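Local atomic coordinates of vinylacetyl-CoA Delta-isomerase (Nitrosopumilus maritimus SCM1, PDB entry 6VJR), a protein that probably isomerises vinylacetyl-CoA and dehydrates 4-hydroxybutyryl-CoA, using bound FAD and a [4Fe-4S] cluster. Residues A[188-193]-A[224-229]; A[194-199]-A[255-260]; A[16-19]-A[24-27]; A[105-110]-A[141-146]. All coordinates share one frame; numbering follows the deposited sequence. Where two conformers were deposited one is given.

Contacts 1, 2 and 4 are buried. Contact 3 sits near the surface and is only partly covered. Contact 1 holds strand 224-228 and contact 2 holds strand 254-259, antiparallel neighbours in one sheet. Strand 19-21, which begins at the last residue of segment 16-19, lies on the other side of 224-228. Contacts 2 and 4 hold the neighbouring strands 195-198 and 143-146 of a second sheet. The chemistry follows the place. Contact 2 is purely aliphatic, contact 1 adds aromatic rings and sulfur, and contact 4 sets a helix against a strand at a glycine. Contact 3 joins mainly through backbone and water, with a few apolar touches. Contacts 1 and 4 both hydrogen-bond the flavin.

Contact 1: A[188-193]-A[224-229]; sequences TGCINS and VTYIYG. With FAD (flavin-adenine dinucleotide), chain F.
Ile-191 and Tyr-226 carry this contact. Their side chains slide past each other in opposite directions, and Ile-191 CG1 comes to rest over one face of the phenol ring. It lies 4.1 Å from the ring centroid of Tyr-226 and 29° off the normal, which makes a CH-pi contact. Val-224 CG1, of the same strand, lies over the opposite face, offset toward the rim. Cys-190 points its side chain at the same ring. Its SG stands 3.8 Å from Tyr-226 CD2 in an oblique sulfur-aromatic contact. A chi1 of 55°, with the sulfur between the backbone N and the carbonyl carbon, turns SG to the ring. The Tyr-226 hydroxyl is bonded elsewhere, to the carbonyl of Ala-219.

Ile-191 also meets a second ring. Its CD1 reaches Tyr-228 CD1 at 3.6 Å, and the two side chains cross at a slant. Ile-191 thus touches both tyrosines, with CG1 on Tyr-226 and CD1 on Tyr-228. Segment 188-193 is a compact turn, tied by Ser-193 N to Cys-190 O at 3.1 Å.

At the start of this segment Thr-188 binds FAD. Its N donates to the flavin O4 at 2.9 Å. Its OG1, turned to the backbone N side, donates to flavin N5 at 2.8 Å. Two donors of one residue therefore grip adjacent acceptors of the isoalloxazine, which probably polarises it. The turn leaving the flavin is packed against the sheet by its aliphatic and sulfur groups. The loop joins the FAD site to the sheet, consistent with the beta domain of acyl-CoA dehydrogenase-like folds.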
# COMPACT_ATOMS: atom_id res chain seq x y z
N THR A 188 14.93 12.53 24.77
CA THR A 188 16.00 11.71 24.24
C THR A 188 17.34 12.14 24.85
O THR A 188 17.74 13.29 24.68
CB THR A 188 16.00 11.82 22.70
OG1 THR A 188 14.80 11.23 22.19
CG2 THR A 188 17.17 11.09 22.08
N GLY A 189 18.02 11.18 25.47
CA GLY A 189 19.39 11.37 25.92
C GLY A 189 19.55 12.43 27.00
O GLY A 189 20.67 12.88 27.25
N CYS A 190 18.48 12.84 27.66
CA CYS A 190 18.58 13.97 28.59
C CYS A 190 19.55 13.71 29.75
O CYS A 190 20.37 14.57 30.12
CB CYS A 190 17.22 14.38 29.13
SG CYS A 190 16.24 13.06 29.91
N ILE A 191 19.53 12.50 30.29
CA ILE A 191 20.41 12.10 31.38
C ILE A 191 21.87 12.03 30.92
O ILE A 191 22.78 12.17 31.73
CB ILE A 191 19.88 10.80 32.02
CG1 ILE A 191 18.51 11.10 32.69
CG2 ILE A 191 20.86 10.20 33.02
CD1 ILE A 191 17.66 9.85 32.85
N ASN A 192 22.07 11.82 29.61
CA ASN A 192 23.36 11.73 28.96
C ASN A 192 23.86 13.09 28.47
O ASN A 192 24.87 13.14 27.82
CB ASN A 192 23.31 10.73 27.80
CG ASN A 192 22.93 9.34 28.27
OD1 ASN A 192 23.01 9.03 29.46
ND2 ASN A 192 22.55 8.49 27.33
N SER A 193 23.11 14.16 28.75
CA SER A 193 23.40 15.49 28.25
C SER A 193 24.07 16.34 29.34
O SER A 193 23.91 16.08 30.54
CB SER A 193 22.12 16.17 27.80
OG SER A 193 21.42 15.50 26.74
N VAL A 224 15.18 19.55 39.43
CA VAL A 224 14.90 18.63 38.33
C VAL A 224 14.87 17.21 38.87
O VAL A 224 15.75 16.79 39.61
CB VAL A 224 15.96 18.72 37.22
CG1 VAL A 224 15.66 17.73 36.10
CG2 VAL A 224 16.10 20.14 36.66
N THR A 225 13.85 16.47 38.46
CA THR A 225 13.78 15.03 38.67
C THR A 225 13.60 14.36 37.31
O THR A 225 12.78 14.81 36.50
CB THR A 225 12.59 14.69 39.57
OG1 THR A 225 12.63 15.41 40.82
CG2 THR A 225 12.53 13.20 39.82
N TYR A 226 14.36 13.27 37.10
CA TYR A 226 14.25 12.46 35.88
C TYR A 226 13.60 11.14 36.24
O TYR A 226 14.02 10.47 37.19
CB TYR A 226 15.62 12.16 35.25
CG TYR A 226 16.40 13.39 34.85
CD1 TYR A 226 17.25 14.01 35.76
CD2 TYR A 226 16.30 13.94 33.58
CE1 TYR A 226 18.00 15.12 35.41
CE2 TYR A 226 17.05 15.06 33.22
CZ TYR A 226 17.90 15.66 34.14
OH TYR A 226 18.59 16.76 33.72
N ILE A 227 12.56 10.76 35.46
CA ILE A 227 11.91 9.48 35.63
C ILE A 227 12.08 8.69 34.33
O ILE A 227 11.56 9.08 33.31
CB ILE A 227 10.45 9.60 36.08
CG1 ILE A 227 10.29 10.51 37.31
CG2 ILE A 227 9.93 8.20 36.35
CD1 ILE A 227 8.86 10.76 37.70
N TYR A 228 12.88 7.62 34.41
CA TYR A 228 13.32 6.91 33.22
C TYR A 228 12.14 6.21 32.55
O TYR A 228 11.30 5.64 33.21
CB TYR A 228 14.38 5.89 33.63
CG TYR A 228 15.48 5.65 32.60
CD1 TYR A 228 16.62 6.45 32.59
CD2 TYR A 228 15.40 4.64 31.65
CE1 TYR A 228 17.60 6.31 31.64
CE2 TYR A 228 16.40 4.47 30.71
CZ TYR A 228 17.51 5.29 30.73
OH TYR A 228 18.50 5.14 29.80
N GLY A 229 12.13 6.17 31.21
CA GLY A 229 11.14 5.39 30.49
C GLY A 229 11.55 3.92 30.32
O GLY A 229 12.69 3.60 30.04
PA FAD F . -0.27 12.80 21.23
O1A FAD F . -0.22 14.24 20.91
O2A FAD F . -0.99 12.40 22.45
O5B FAD F . -0.71 12.06 19.90
C5B FAD F . -1.57 10.90 19.91
C4B FAD F . -2.50 10.98 18.74
O4B FAD F . -3.48 12.03 18.97
C3B FAD F . -1.87 11.27 17.37
O3B FAD F . -2.55 10.54 16.34
C2B FAD F . -2.10 12.77 17.19
O2B FAD F . -2.10 13.26 15.86
C1B FAD F . -3.47 12.93 17.86
N9A FAD F . -3.70 14.26 18.41
C8A FAD F . -3.10 14.90 19.47
N7A FAD F . -3.56 16.09 19.73
C5A FAD F . -4.53 16.28 18.76
C6A FAD F . -5.39 17.36 18.48
N6A FAD F . -5.43 18.46 19.24
N1A FAD F . -6.19 17.26 17.40
C2A FAD F . -6.16 16.13 16.68
N3A FAD F . -5.43 15.03 16.86
C4A FAD F . -4.61 15.17 17.92
N1 FAD F . 10.20 15.37 22.19
C2 FAD F . 11.12 16.27 22.65
O2 FAD F . 10.83 17.44 22.94
N3 FAD F . 12.44 15.88 22.74
C4 FAD F . 12.95 14.64 22.44
O4 FAD F . 14.11 14.35 22.66
C4X FAD F . 11.93 13.67 22.05
N5 FAD F . 12.32 12.43 21.77
C5X FAD F . 11.34 11.47 21.61
C6 FAD F . 11.68 10.11 21.55
C7 FAD F . 10.71 9.13 21.44
C7M FAD F . 11.11 7.67 21.48
C8 FAD F . 9.36 9.50 21.25
C8M FAD F . 8.31 8.45 21.01
C9 FAD F . 9.01 10.83 21.22
C9A FAD F . 9.99 11.83 21.44
N10 FAD F . 9.65 13.18 21.54
C10 FAD F . 10.58 14.14 21.94
C1' FAD F . 8.21 13.48 21.63
C2' FAD F . 7.42 13.57 20.34
O2' FAD F . 7.68 14.85 19.77
C3' FAD F . 5.93 13.40 20.64
O3' FAD F . 5.75 12.04 21.00
C4' FAD F . 4.98 13.86 19.52
O4' FAD F . 4.99 15.28 19.40
C5' FAD F . 3.55 13.40 19.74
O5' FAD F . 3.08 13.89 20.99
P FAD F . 2.48 12.93 22.06
O1P FAD F . 3.40 11.84 22.40
O2P FAD F . 1.97 13.78 23.14
O3P FAD F . 1.23 12.20 21.38

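Contact 2: A[194-199]-A[255-260]; sequences HWIILM and ALIILD
Strands 195-198 and 254-259 pass over each other well separated, with the CA atoms of Ile-196 and Ile-257 nearest at 10.1 Å. They run across one another. No backbone bond joins them, and the two segments meet only through side chains. Ile-196 and Leu-198 point toward the other strand, as do Ile-257 and Leu-259. The pairs meet end to end. Ile-196 CD1 touches Ile-257 CD1 at 4.1 Å, and the extended chi2 of Ile-257 (179°) carries its methyl out to this point.

The strands belong to different sheets. Strand 195-198 lies in a four-stranded sheet and strand 254-259 in a larger one, so the contact is sandwich-like packing of two sheet faces. Such a beta region is consistent with the middle domain of the acyl-CoA dehydrogenase fold.

In the second pair Leu-259 CD1 reaches both methyls of Leu-198. It is 4.0 Å from Leu-198 CD1 and 4.1 Å from Leu-198 CD2, so it rests against the fork of the leucine. Ile-257 also packs on Gln-187, a residue that binds FAD. Leu-256 packs on Leu-406 and Ile-258 on Tyr-409, both of the second subunit.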
# COMPACT_ATOMS: atom_id res chain seq x y z
N HIS A 194 24.75 17.41 28.91
CA HIS A 194 25.35 18.42 29.77
C HIS A 194 24.39 19.59 30.03
O HIS A 194 24.35 20.13 31.15
CB HIS A 194 26.69 18.88 29.21
CG HIS A 194 27.68 17.79 29.02
ND1 HIS A 194 27.98 17.30 27.77
CD2 HIS A 194 28.36 17.02 29.88
CE1 HIS A 194 28.89 16.34 27.88
NE2 HIS A 194 29.12 16.13 29.17
N TRP A 195 23.71 20.04 28.98
CA TRP A 195 22.72 21.10 29.03
C TRP A 195 21.46 20.62 28.33
O TRP A 195 21.56 19.84 27.38
CB TRP A 195 23.20 22.37 28.35
CG TRP A 195 24.34 23.02 29.07
CD1 TRP A 195 25.67 22.72 29.01
CD2 TRP A 195 24.21 24.10 30.01
NE1 TRP A 195 26.38 23.55 29.85
CE2 TRP A 195 25.51 24.40 30.47
CE3 TRP A 195 23.13 24.85 30.46
CZ2 TRP A 195 25.73 25.41 31.40
CZ3 TRP A 195 23.35 25.83 31.39
CH2 TRP A 195 24.64 26.11 31.84
N ILE A 196 20.32 21.17 28.74
CA ILE A 196 19.02 20.90 28.15
C ILE A 196 18.35 22.24 27.86
O ILE A 196 18.35 23.13 28.74
CB ILE A 196 18.19 20.06 29.11
CG1 ILE A 196 18.86 18.67 29.31
CG2 ILE A 196 16.77 19.92 28.58
CD1 ILE A 196 18.41 17.92 30.53
N ILE A 197 17.88 22.43 26.61
CA ILE A 197 17.17 23.64 26.23
C ILE A 197 15.67 23.37 26.25
O ILE A 197 15.16 22.56 25.47
CB ILE A 197 17.62 24.14 24.85
CG1 ILE A 197 19.14 24.37 24.76
CG2 ILE A 197 16.88 25.45 24.55
CD1 ILE A 197 19.65 24.75 23.40
N LEU A 198 14.97 24.07 27.14
CA LEU A 198 13.52 23.99 27.24
C LEU A 198 12.92 24.90 26.18
O LEU A 198 13.34 26.05 26.06
CB LEU A 198 13.08 24.47 28.63
CG LEU A 198 13.70 23.76 29.82
CD1 LEU A 198 13.28 24.43 31.10
CD2 LEU A 198 13.35 22.27 29.81
N MET A 199 11.86 24.43 25.51
CA MET A 199 11.23 25.20 24.44
C MET A 199 9.74 24.91 24.42
O MET A 199 9.35 23.78 24.68
CB MET A 199 11.77 24.81 23.05
CG MET A 199 13.26 25.02 22.83
SD MET A 199 13.89 24.30 21.29
CE MET A 199 13.96 22.57 21.78
N ALA A 255 13.48 9.90 29.02
CA ALA A 255 13.02 10.10 30.38
C ALA A 255 12.02 11.26 30.41
O ALA A 255 12.02 12.13 29.54
CB ALA A 255 14.19 10.35 31.32
N LEU A 256 11.22 11.29 31.48
CA LEU A 256 10.36 12.41 31.83
C LEU A 256 11.16 13.33 32.76
O LEU A 256 11.65 12.90 33.80
CB LEU A 256 9.13 11.83 32.52
CG LEU A 256 8.10 12.83 33.03
CD1 LEU A 256 7.46 13.66 31.95
CD2 LEU A 256 7.06 12.12 33.87
N ILE A 257 11.25 14.59 32.36
CA ILE A 257 11.96 15.60 33.13
C ILE A 257 10.92 16.43 33.88
O ILE A 257 10.07 17.10 33.28
CB ILE A 257 12.79 16.51 32.23
CG1 ILE A 257 13.68 15.75 31.25
CG2 ILE A 257 13.61 17.45 33.12
CD1 ILE A 257 14.48 16.67 30.35
N ILE A 258 10.96 16.33 35.20
CA ILE A 258 10.11 17.15 36.04
C ILE A 258 10.87 18.39 36.47
O ILE A 258 12.03 18.29 36.85
CB ILE A 258 9.59 16.38 37.26
CG1 ILE A 258 9.10 14.97 36.91
CG2 ILE A 258 8.55 17.24 37.98
CD1 ILE A 258 7.89 14.94 36.01
N LEU A 259 10.21 19.56 36.40
CA LEU A 259 10.78 20.83 36.81
C LEU A 259 9.96 21.44 37.95
O LEU A 259 8.75 21.67 37.79
CB LEU A 259 10.75 21.77 35.61
CG LEU A 259 11.33 21.22 34.30
CD1 LEU A 259 10.88 21.99 33.08
CD2 LEU A 259 12.82 21.20 34.37
N ASP A 260 10.61 21.66 39.10
CA ASP A 260 10.00 22.29 40.27
C ASP A 260 10.77 23.56 40.60
O ASP A 260 11.79 23.55 41.27
CB ASP A 260 9.95 21.34 41.45
CG ASP A 260 9.25 21.91 42.67
OD1 ASP A 260 8.59 22.95 42.53
OD2 ASP A 260 9.41 21.32 43.75

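Contact 3: A[16-19]-A[24-27]; sequences DLKV and ELVK
Val-19 and Val-26 form the centre of the contact. Val-26 N donates to Val-19 O at 2.9 Å, with an angle of 162° at the hydrogen. The same carbonyl oxygen also receives a CA-H contact from Leu-25 CA at 3.3 Å. The valine side chains cross at a slant beside this bond, with Val-19 CG1 and Val-26 CG2 4.0 Å apart. Lys-18 and Leu-25 meet nearer the surface. The lysine contributes its aliphatic stem: CG lies 3.8 Å from Leu-25 CD2, placed there by a chi1 of -174° that sets CG anti to the backbone N.

The return bond of the pair is not made directly. Val-19 N and Val-26 O are 4.9 Å apart, and water 2 fills the gap. It accepts from Val-19 N and donates to Val-26 O at 2.8 Å, and also donates to Leu-17 O. Water 3 lies between the same two carbonyls. Water 1 links Asp-16 N to Lys-27 O further out. The two chains have moved apart here, and waters bridge their backbones.

The segments include part of the antiparallel hairpin of strands 19-21 and 24-25 and the chain leading into and out of it. Leu-17 and Val-19 pack on Tyr-226, and Lys-18 is backbone-bonded to it. Through these links the hairpin joins the sheet alongside strand 224-228.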
# COMPACT_ATOMS: atom_id res chain seq x y z
N ASP A 16 25.53 13.09 40.28
CA ASP A 16 24.39 13.01 41.19
C ASP A 16 23.09 13.68 40.69
O ASP A 16 22.34 14.28 41.48
CB ASP A 16 24.78 13.47 42.59
CG ASP A 16 23.83 12.99 43.68
OD1 ASP A 16 23.34 11.83 43.58
OD2 ASP A 16 23.60 13.77 44.64
N LEU A 17 22.72 13.48 39.43
CA LEU A 17 21.36 13.75 38.93
C LEU A 17 20.40 12.89 39.74
O LEU A 17 20.78 11.80 40.13
CB LEU A 17 21.29 13.36 37.44
CG LEU A 17 21.66 14.43 36.41
CD1 LEU A 17 23.01 15.04 36.60
CD2 LEU A 17 21.50 13.93 34.97
N LYS A 18 19.18 13.39 39.97
CA LYS A 18 18.12 12.64 40.60
C LYS A 18 17.39 11.85 39.51
O LYS A 18 16.63 12.44 38.75
CB LYS A 18 17.18 13.56 41.37
CG LYS A 18 16.17 12.79 42.15
CD LYS A 18 15.12 13.62 42.87
CE LYS A 18 15.64 14.47 43.94
NZ LYS A 18 14.59 15.29 44.53
N VAL A 19 17.64 10.54 39.45
CA VAL A 19 17.10 9.68 38.40
C VAL A 19 16.38 8.50 39.02
O VAL A 19 16.99 7.70 39.73
CB VAL A 19 18.18 9.17 37.44
CG1 VAL A 19 17.62 8.23 36.38
CG2 VAL A 19 18.95 10.30 36.80
N GLU A 24 13.92 3.06 42.08
CA GLU A 24 15.16 3.26 42.81
C GLU A 24 15.87 4.47 42.22
O GLU A 24 15.75 4.72 41.03
CB GLU A 24 16.05 2.03 42.66
CG GLU A 24 15.43 0.76 43.21
CD GLU A 24 15.44 0.61 44.72
OE1 GLU A 24 14.81 -0.37 45.16
OE2 GLU A 24 16.03 1.46 45.44
N LEU A 25 16.59 5.19 43.08
CA LEU A 25 17.51 6.21 42.61
C LEU A 25 18.73 5.56 41.96
O LEU A 25 19.34 4.64 42.51
CB LEU A 25 17.96 7.02 43.79
CG LEU A 25 16.98 8.07 44.33
CD1 LEU A 25 17.46 8.59 45.69
CD2 LEU A 25 16.78 9.22 43.38
N VAL A 26 19.07 6.02 40.77
CA VAL A 26 20.23 5.53 40.08
C VAL A 26 21.40 6.41 40.52
O VAL A 26 21.48 7.58 40.17
CB VAL A 26 20.06 5.57 38.56
CG1 VAL A 26 21.28 5.04 37.86
CG2 VAL A 26 18.82 4.80 38.10
N LYS A 27 22.38 5.83 41.21
CA LYS A 27 23.47 6.61 41.76
C LYS A 27 24.47 7.00 40.67
O LYS A 27 25.00 8.12 40.67
CB LYS A 27 24.04 5.81 42.94
CG LYS A 27 23.07 5.62 44.11
CD LYS A 27 22.35 6.89 44.57
CE LYS A 27 21.36 6.71 45.70
NZ LYS A 27 21.99 6.08 46.86
O HOH W 1 26.48 10.47 40.51
O HOH W 2 19.73 9.44 41.28
O HOH W 3 22.56 10.01 39.22

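Contact 4: A[105-110]-A[141-146]; sequences DAMNSL and LVIGGA. With FAD (flavin-adenine dinucleotide), chain F.
Gly-145, which packs against Ala-106, brings the main flat group to this contact: the flavin of FAD. Flavin N3 donates to Gly-145 O at 3.0 Å with an angle of 165° at the hydrogen, so the carbonyl meets the pyrimidine end of the ring system. Ala-146 follows beside flavin O2.

The helix touches the strand at two points. Ala-106 CB lies over Gly-145 CA at 4.4 Å. The CA atoms of these residues are only 5.8 Å apart, an approach that a residue without a side chain allows. Met-107 and Ile-143 make the other point. Their side chains cross at about a right angle, and Met-107 CE touches Ile-143 CG1 at 4.1 Å. The methionine chain bends at chi3 (-70°), which turns its methyl toward the strand.

Around this pair Met-107 also packs on Phe-129 and Phe-132 of helix 125-139. On helix 101-121 Asp-105 OD2 is hydrogen-bonded to His-289 ND1, and His-289 is an iron ligand. Helix 101-121 therefore carries a second-shell group of the metal site while packing on strand 143-146.

Helix and strand meet here through apolar groups, while Gly-145 O accepts from the flavin. A backbone carbonyl in this place matches the donor character of the protonated N3.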
# COMPACT_ATOMS: atom_id res chain seq x y z
N ASP A 105 19.32 20.44 16.11
CA ASP A 105 18.17 21.05 15.44
C ASP A 105 17.59 22.20 16.29
O ASP A 105 17.16 23.23 15.76
CB ASP A 105 17.22 19.92 15.08
CG ASP A 105 17.76 18.94 14.02
OD1 ASP A 105 18.61 19.36 13.18
OD2 ASP A 105 17.29 17.78 13.98
N ALA A 106 17.54 22.01 17.61
CA ALA A 106 17.11 23.06 18.52
C ALA A 106 17.99 24.30 18.37
O ALA A 106 17.46 25.40 18.25
CB ALA A 106 17.13 22.55 19.96
N MET A 107 19.31 24.11 18.34
CA MET A 107 20.23 25.25 18.29
C MET A 107 20.09 26.00 16.97
O MET A 107 20.11 27.23 16.91
CB MET A 107 21.68 24.84 18.57
CG MET A 107 21.78 24.45 20.04
SD MET A 107 23.39 24.62 20.78
CE MET A 107 24.05 23.26 19.84
N ASN A 108 20.00 25.23 15.88
CA ASN A 108 19.86 25.82 14.56
C ASN A 108 18.56 26.65 14.49
O ASN A 108 18.55 27.74 13.97
CB ASN A 108 20.03 24.75 13.49
CG ASN A 108 21.50 24.54 13.16
OD1 ASN A 108 22.06 25.17 12.25
ND2 ASN A 108 22.16 23.68 13.91
N SER A 109 17.46 26.10 15.00
CA SER A 109 16.19 26.80 14.98
C SER A 109 16.19 28.04 15.89
O SER A 109 15.62 29.09 15.55
CB SER A 109 15.06 25.82 15.30
OG SER A 109 15.11 25.27 16.61
N LEU A 110 16.83 27.93 17.05
CA LEU A 110 16.94 29.08 17.95
C LEU A 110 17.78 30.19 17.36
O LEU A 110 17.51 31.35 17.64
CB LEU A 110 17.48 28.65 19.29
CG LEU A 110 16.48 27.96 20.19
CD1 LEU A 110 17.21 27.24 21.31
CD2 LEU A 110 15.44 28.95 20.73
N LEU A 141 30.10 19.97 24.24
CA LEU A 141 29.09 19.38 25.12
C LEU A 141 27.94 18.75 24.33
O LEU A 141 27.77 18.99 23.14
CB LEU A 141 28.57 20.47 26.08
CG LEU A 141 29.67 21.15 26.89
CD1 LEU A 141 29.09 22.14 27.89
CD2 LEU A 141 30.56 20.13 27.59
N VAL A 142 27.16 17.95 25.04
CA VAL A 142 25.94 17.32 24.54
C VAL A 142 24.74 18.13 25.03
O VAL A 142 24.61 18.39 26.24
CB VAL A 142 25.87 15.85 25.02
CG1 VAL A 142 24.54 15.19 24.67
CG2 VAL A 142 27.05 15.04 24.48
N ILE A 143 23.88 18.51 24.07
CA ILE A 143 22.75 19.39 24.32
C ILE A 143 21.46 18.63 24.02
O ILE A 143 21.29 18.14 22.91
CB ILE A 143 22.83 20.63 23.43
CG1 ILE A 143 24.23 21.30 23.41
CG2 ILE A 143 21.70 21.61 23.79
CD1 ILE A 143 24.74 21.75 24.75
N GLY A 144 20.57 18.55 25.00
CA GLY A 144 19.23 18.05 24.82
C GLY A 144 18.28 19.14 24.29
O GLY A 144 18.40 20.30 24.63
N GLY A 145 17.22 18.70 23.58
CA GLY A 145 16.22 19.60 23.05
C GLY A 145 14.90 19.20 23.65
O GLY A 145 14.33 18.20 23.23
N ALA A 146 14.44 20.00 24.61
CA ALA A 146 13.31 19.61 25.41
C ALA A 146 12.10 20.47 25.07
O ALA A 146 11.81 21.47 25.75
CB ALA A 146 13.68 19.67 26.88
PA FAD F . -0.27 12.80 21.23
O1A FAD F . -0.22 14.24 20.91
O2A FAD F . -0.99 12.40 22.45
O5B FAD F . -0.71 12.06 19.90
C5B FAD F . -1.57 10.90 19.91
C4B FAD F . -2.50 10.98 18.74
O4B FAD F . -3.48 12.03 18.97
C3B FAD F . -1.87 11.27 17.37
O3B FAD F . -2.55 10.54 16.34
C2B FAD F . -2.10 12.77 17.19
O2B FAD F . -2.10 13.26 15.86
C1B FAD F . -3.47 12.93 17.86
N9A FAD F . -3.70 14.26 18.41
C8A FAD F . -3.10 14.90 19.47
N7A FAD F . -3.56 16.09 19.73
C5A FAD F . -4.53 16.28 18.76
C6A FAD F . -5.39 17.36 18.48
N6A FAD F . -5.43 18.46 19.24
N1A FAD F . -6.19 17.26 17.40
C2A FAD F . -6.16 16.13 16.68
N3A FAD F . -5.43 15.03 16.86
C4A FAD F . -4.61 15.17 17.92
N1 FAD F . 10.20 15.37 22.19
C2 FAD F . 11.12 16.27 22.65
O2 FAD F . 10.83 17.44 22.94
N3 FAD F . 12.44 15.88 22.74
C4 FAD F . 12.95 14.64 22.44
O4 FAD F . 14.11 14.35 22.66
C4X FAD F . 11.93 13.67 22.05
N5 FAD F . 12.32 12.43 21.77
C5X FAD F . 11.34 11.47 21.61
C6 FAD F . 11.68 10.11 21.55
C7 FAD F . 10.71 9.13 21.44
C7M FAD F . 11.11 7.67 21.48
C8 FAD F . 9.36 9.50 21.25
C8M FAD F . 8.31 8.45 21.01
C9 FAD F . 9.01 10.83 21.22
C9A FAD F . 9.99 11.83 21.44
N10 FAD F . 9.65 13.18 21.54
C10 FAD F . 10.58 14.14 21.94
C1' FAD F . 8.21 13.48 21.63
C2' FAD F . 7.42 13.57 20.34
O2' FAD F . 7.68 14.85 19.77
C3' FAD F . 5.93 13.40 20.64
O3' FAD F . 5.75 12.04 21.00
C4' FAD F . 4.98 13.86 19.52
O4' FAD F . 4.99 15.28 19.40
C5' FAD F . 3.55 13.40 19.74
O5' FAD F . 3.08 13.89 20.99
P FAD F . 2.48 12.93 22.06
O1P FAD F . 3.40 11.84 22.40
O2P FAD F . 1.97 13.78 23.14
O3P FAD F . 1.23 12.20 21.38